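Local coordinates for protein putative oxidoreductase yhhX (Escherichia coli K-12, PDB 3F4L) that probably acts as an NADP-dependent dehydrogenase of the Gfo/Idh/MocA family, perhaps on scyllo-inositol, at residues 30-38 with 50-60. Residues are numbered along the deposited sequence; the frame is centred on the assembly and turned at random.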
loop_
_atom_site.group_PDB
_atom_site.type_symbol
_atom_site.label_atom_id
_atom_site.label_comp_id
_atom_site.label_asym_id
_atom_site.label_seq_id
_atom_site.Cartn_x
_atom_site.Cartn_y
_atom_site.Cartn_z
ATOM N N HIS A 30 20.956 -28.071 -26.415
ATOM C CA HIS A 30 22.170 -27.759 -27.158
ATOM C C HIS A 30 21.901 -26.505 -27.983
ATOM O O HIS A 30 20.969 -26.477 -28.792
ATOM C CB HIS A 30 22.562 -28.899 -28.105
ATOM C CG HIS A 30 23.705 -28.544 -29.004
ATOM N ND1 HIS A 30 23.530 -28.178 -30.319
ATOM C CD2 HIS A 30 25.027 -28.411 -28.748
ATOM C CE1 HIS A 30 24.695 -27.830 -30.837
ATOM N NE2 HIS A 30 25.619 -27.962 -29.904
ATOM N N VAL A 31 22.697 -25.463 -27.763
ATOM C CA VAL A 31 22.525 -24.213 -28.502
ATOM C C VAL A 31 23.216 -24.361 -29.845
ATOM O O VAL A 31 24.440 -24.287 -29.937
ATOM C CB VAL A 31 23.129 -23.015 -27.723
ATOM C CG1 VAL A 31 22.947 -21.714 -28.521
ATOM C CG2 VAL A 31 22.443 -22.898 -26.362
ATOM N N ALA A 32 22.423 -24.567 -30.887
ATOM C CA ALA A 32 22.965 -24.777 -32.224
ATOM C C ALA A 32 23.358 -23.507 -32.959
ATOM O O ALA A 32 24.365 -23.485 -33.662
ATOM C CB ALA A 32 21.972 -25.570 -33.062
ATOM N N HIS A 33 22.564 -22.453 -32.796
ATOM C CA HIS A 33 22.837 -21.193 -33.473
ATOM C C HIS A 33 22.488 -19.995 -32.617
ATOM O O HIS A 33 21.615 -20.049 -31.757
ATOM C CB HIS A 33 21.987 -21.042 -34.733
ATOM C CG HIS A 33 22.028 -22.218 -35.653
ATOM N ND1 HIS A 33 23.039 -22.415 -36.568
ATOM C CD2 HIS A 33 21.164 -23.248 -35.815
ATOM C CE1 HIS A 33 22.795 -23.516 -37.257
ATOM N NE2 HIS A 33 21.663 -24.039 -36.819
ATOM N N ILE A 34 23.174 -18.901 -32.897
ATOM C CA ILE A 34 22.885 -17.640 -32.255
ATOM C C ILE A 34 23.011 -16.613 -33.359
ATOM O O ILE A 34 24.093 -16.388 -33.895
ATOM C CB ILE A 34 23.842 -17.310 -31.104
ATOM C CG1 ILE A 34 23.509 -18.192 -29.891
ATOM C CG2 ILE A 34 23.691 -15.825 -30.721
ATOM C CD1 ILE A 34 24.293 -17.828 -28.637
ATOM N N PHE A 35 21.871 -16.039 -33.730
ATOM C CA PHE A 35 21.804 -15.017 -34.758
ATOM C C PHE A 35 22.008 -13.652 -34.121
ATOM O O PHE A 35 21.616 -13.429 -32.976
ATOM C CB PHE A 35 20.432 -15.041 -35.436
ATOM C CG PHE A 35 20.119 -13.794 -36.228
ATOM C CD1 PHE A 35 20.537 -13.666 -37.549
ATOM C CD2 PHE A 35 19.428 -12.736 -35.640
ATOM C CE1 PHE A 35 20.268 -12.497 -38.269
ATOM C CE2 PHE A 35 19.156 -11.566 -36.351
ATOM C CZ PHE A 35 19.576 -11.447 -37.666
ATOM N N ARG A 36 22.640 -12.757 -34.866
ATOM C CA ARG A 36 22.857 -11.379 -34.439
ATOM C C ARG A 36 23.136 -10.569 -35.691
ATOM O O ARG A 36 23.789 -11.053 -36.617
ATOM C CB ARG A 36 24.020 -11.251 -33.439
ATOM C CG ARG A 36 25.072 -12.343 -33.498
ATOM C CD ARG A 36 26.356 -11.881 -34.140
ATOM N NE ARG A 36 26.472 -12.311 -35.525
ATOM C CZ ARG A 36 27.561 -12.871 -36.044
ATOM N NH1 ARG A 36 28.632 -13.076 -35.292
ATOM N NH2 ARG A 36 27.579 -13.229 -37.316
ATOM N N ARG A 37 22.623 -9.348 -35.727
ATOM C CA ARG A 37 22.812 -8.480 -36.886
ATOM C C ARG A 37 24.293 -8.165 -37.095
ATOM O O ARG A 37 24.787 -8.162 -38.224
ATOM C CB ARG A 37 22.031 -7.179 -36.696
ATOM C CG ARG A 37 20.804 -7.323 -35.805
ATOM C CD ARG A 37 19.665 -6.468 -36.315
ATOM N NE ARG A 37 19.318 -6.843 -37.681
ATOM C CZ ARG A 37 18.329 -6.300 -38.383
ATOM N NH1 ARG A 37 17.576 -5.347 -37.845
ATOM N NH2 ARG A 37 18.094 -6.712 -39.624
ATOM N N HIS A 38 24.999 -7.899 -36.004
ATOM C CA HIS A 38 26.425 -7.588 -36.079
ATOM C C HIS A 38 27.205 -8.440 -35.088
ATOM O O HIS A 38 26.724 -8.731 -34.000
ATOM C CB HIS A 38 26.670 -6.114 -35.773
ATOM C CG HIS A 38 25.907 -5.183 -36.657
ATOM N ND1 HIS A 38 25.046 -4.227 -36.161
ATOM C CD2 HIS A 38 25.861 -5.070 -38.004
ATOM C CE1 HIS A 38 24.504 -3.564 -37.167
ATOM N NE2 HIS A 38 24.981 -4.056 -38.298
ATOM N N HIS A 50 31.311 -23.874 -28.873
ATOM C CA HIS A 50 30.513 -24.875 -29.587
ATOM C C HIS A 50 29.326 -24.277 -30.342
ATOM O O HIS A 50 28.600 -24.992 -31.032
ATOM C CB HIS A 50 29.969 -25.898 -28.593
ATOM C CG HIS A 50 29.037 -25.304 -27.580
ATOM N ND1 HIS A 50 29.443 -24.362 -26.659
ATOM C CD2 HIS A 50 27.713 -25.493 -27.366
ATOM C CE1 HIS A 50 28.408 -23.995 -25.922
ATOM N NE2 HIS A 50 27.347 -24.666 -26.331
ATOM N N ILE A 51 29.125 -22.973 -30.202
ATOM C CA ILE A 51 28.005 -22.311 -30.845
ATOM C C ILE A 51 28.350 -21.688 -32.189
ATOM O O ILE A 51 29.408 -21.081 -32.356
ATOM C CB ILE A 51 27.412 -21.185 -29.936
ATOM C CG1 ILE A 51 27.062 -21.742 -28.552
ATOM C CG2 ILE A 51 26.150 -20.604 -30.590
ATOM C CD1 ILE A 51 26.578 -20.684 -27.547
ATOM N N HIS A 52 27.443 -21.841 -33.146
ATOM C CA HIS A 52 27.602 -21.253 -34.472
ATOM C C HIS A 52 26.910 -19.893 -34.477
ATOM O O HIS A 52 25.680 -19.824 -34.385
ATOM C CB HIS A 52 26.964 -22.152 -35.537
ATOM C CG HIS A 52 26.869 -21.521 -36.895
ATOM N ND1 HIS A 52 27.976 -21.126 -37.619
ATOM C CD2 HIS A 52 25.795 -21.212 -37.662
ATOM C CE1 HIS A 52 27.589 -20.605 -38.769
ATOM N NE2 HIS A 52 26.269 -20.643 -38.821
ATOM N N PHE A 53 27.690 -18.817 -34.559
ATOM C CA PHE A 53 27.131 -17.470 -34.603
ATOM C C PHE A 53 26.918 -17.100 -36.064
ATOM O O PHE A 53 27.762 -17.373 -36.902
ATOM C CB PHE A 53 28.077 -16.461 -33.942
ATOM C CG PHE A 53 28.165 -16.605 -32.451
ATOM C CD1 PHE A 53 29.083 -17.474 -31.870
ATOM C CD2 PHE A 53 27.303 -15.898 -31.625
ATOM C CE1 PHE A 53 29.130 -17.631 -30.480
ATOM C CE2 PHE A 53 27.343 -16.048 -30.240
ATOM C CZ PHE A 53 28.258 -16.918 -29.667
ATOM N N THR A 54 25.803 -16.456 -36.368
ATOM C CA THR A 54 25.500 -16.110 -37.748
ATOM C C THR A 54 24.657 -14.849 -37.868
ATOM O O THR A 54 23.967 -14.461 -36.925
ATOM C CB THR A 54 24.740 -17.287 -38.422
ATOM O OG1 THR A 54 24.248 -16.892 -39.707
ATOM C CG2 THR A 54 23.577 -17.719 -37.555
ATOM N N SER A 55 24.722 -14.217 -39.036
ATOM C CA SER A 55 23.950 -13.019 -39.316
ATOM C C SER A 55 22.931 -13.333 -40.405
ATOM O O SER A 55 22.273 -12.440 -40.938
ATOM C CB SER A 55 24.867 -11.882 -39.758
ATOM O OG SER A 55 25.618 -11.404 -38.654
ATOM N N ASP A 56 22.815 -14.620 -40.727
ATOM C CA ASP A 56 21.864 -15.101 -41.722
ATOM C C ASP A 56 20.787 -15.859 -40.947
ATOM O O ASP A 56 20.996 -16.995 -40.518
ATOM C CB ASP A 56 22.570 -16.029 -42.722
ATOM C CG ASP A 56 21.610 -16.695 -43.696
ATOM O OD1 ASP A 56 20.415 -16.318 -43.737
ATOM O OD2 ASP A 56 22.062 -17.602 -44.432
ATOM N N LEU A 57 19.637 -15.217 -40.766
ATOM C CA LEU A 57 18.549 -15.819 -40.013
ATOM C C LEU A 57 18.034 -17.101 -40.651
ATOM O O LEU A 57 17.658 -18.036 -39.951
ATOM C CB LEU A 57 17.416 -14.804 -39.845
ATOM C CG LEU A 57 16.201 -15.197 -38.995
ATOM C CD1 LEU A 57 16.629 -15.925 -37.730
ATOM C CD2 LEU A 57 15.424 -13.945 -38.653
ATOM N N ASP A 58 18.031 -17.158 -41.979
ATOM C CA ASP A 58 17.547 -18.354 -42.658
ATOM C C ASP A 58 18.347 -19.598 -42.286
ATOM O O ASP A 58 17.787 -20.693 -42.195
ATOM C CB ASP A 58 17.545 -18.144 -44.173
ATOM C CG ASP A 58 16.426 -17.225 -44.622
ATOM O OD1 ASP A 58 15.275 -17.443 -44.191
ATOM O OD2 ASP A 58 16.688 -16.290 -45.404
ATOM N N GLU A 59 19.649 -19.428 -42.066
ATOM C CA GLU A 59 20.519 -20.538 -41.679
ATOM C C GLU A 59 20.070 -21.160 -40.358
ATOM O O GLU A 59 20.455 -22.282 -40.021
ATOM C CB GLU A 59 21.963 -20.058 -41.541
ATOM C CG GLU A 59 22.759 -20.090 -42.832
ATOM C CD GLU A 59 24.109 -19.419 -42.689
ATOM O OE1 GLU A 59 24.745 -19.602 -41.626
ATOM O OE2 GLU A 59 24.533 -18.718 -43.637
ATOM N N VAL A 60 19.267 -20.418 -39.606
ATOM C CA VAL A 60 18.766 -20.908 -38.329
ATOM C C VAL A 60 17.362 -21.488 -38.500
ATOM O O VAL A 60 17.101 -22.631 -38.125
ATOM C CB VAL A 60 18.706 -19.780 -37.269
ATOM C CG1 VAL A 60 18.190 -20.339 -35.964
ATOM C CG2 VAL A 60 20.089 -19.161 -37.075
HETATM O O HOH W 1 24.903 -25.864 -25.666
#
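At one edge of the Rossmann-fold sheet, strand 52-54 pairs in parallel with strand 30-35: His33 is paired with His52, Ile34 with Phe53 and Phe35 with Thr54, and the two short axes approach to 4.7 Å. Three backbone bonds set this register, Ile34 N to His52 O (3.1 Å), Thr54 N to Ile34 O and Arg36 N to Thr54 O. Where the strands end, Ser55 OG donates to Arg36 O at 2.8 Å, nearly in line with the carbonyl. The same OG accepts from Arg36 NH2 at 3.0 Å, 26° out of the guanidinium plane. The Arg36 chain bends at chi2 and chi3, which brings one guanidinium face over Thr54 N, while NH1 reaches a salt bridge with Glu43. An alanine at Arg36 is likely to leave Glu43 without that charge partner and Ser55 OG without its donor. On one sheet face, chi1 of -74° lays Ile34 CG2 alongside Phe53 CE2 (3.7 Å) and CG1 against Ile51 CG2 (3.6 Å). On the other, the His33 and His52 rings meet rim to rim, planes at 77°, and Val60 CG2 packs on His33 CB at 3.6 Å; His33 NE2 is hydrogen-bonded to Asp63 OD2. Phe35 turns its ring edge to Ser55 O (CE1 at 3.3 Å). Strand 3-8 pairs along the far side of strand 30-35, helix 12-22 packs on Val31 and Ile34, and Tyr81 of helix 78-87 touches Phe35 and Leu57.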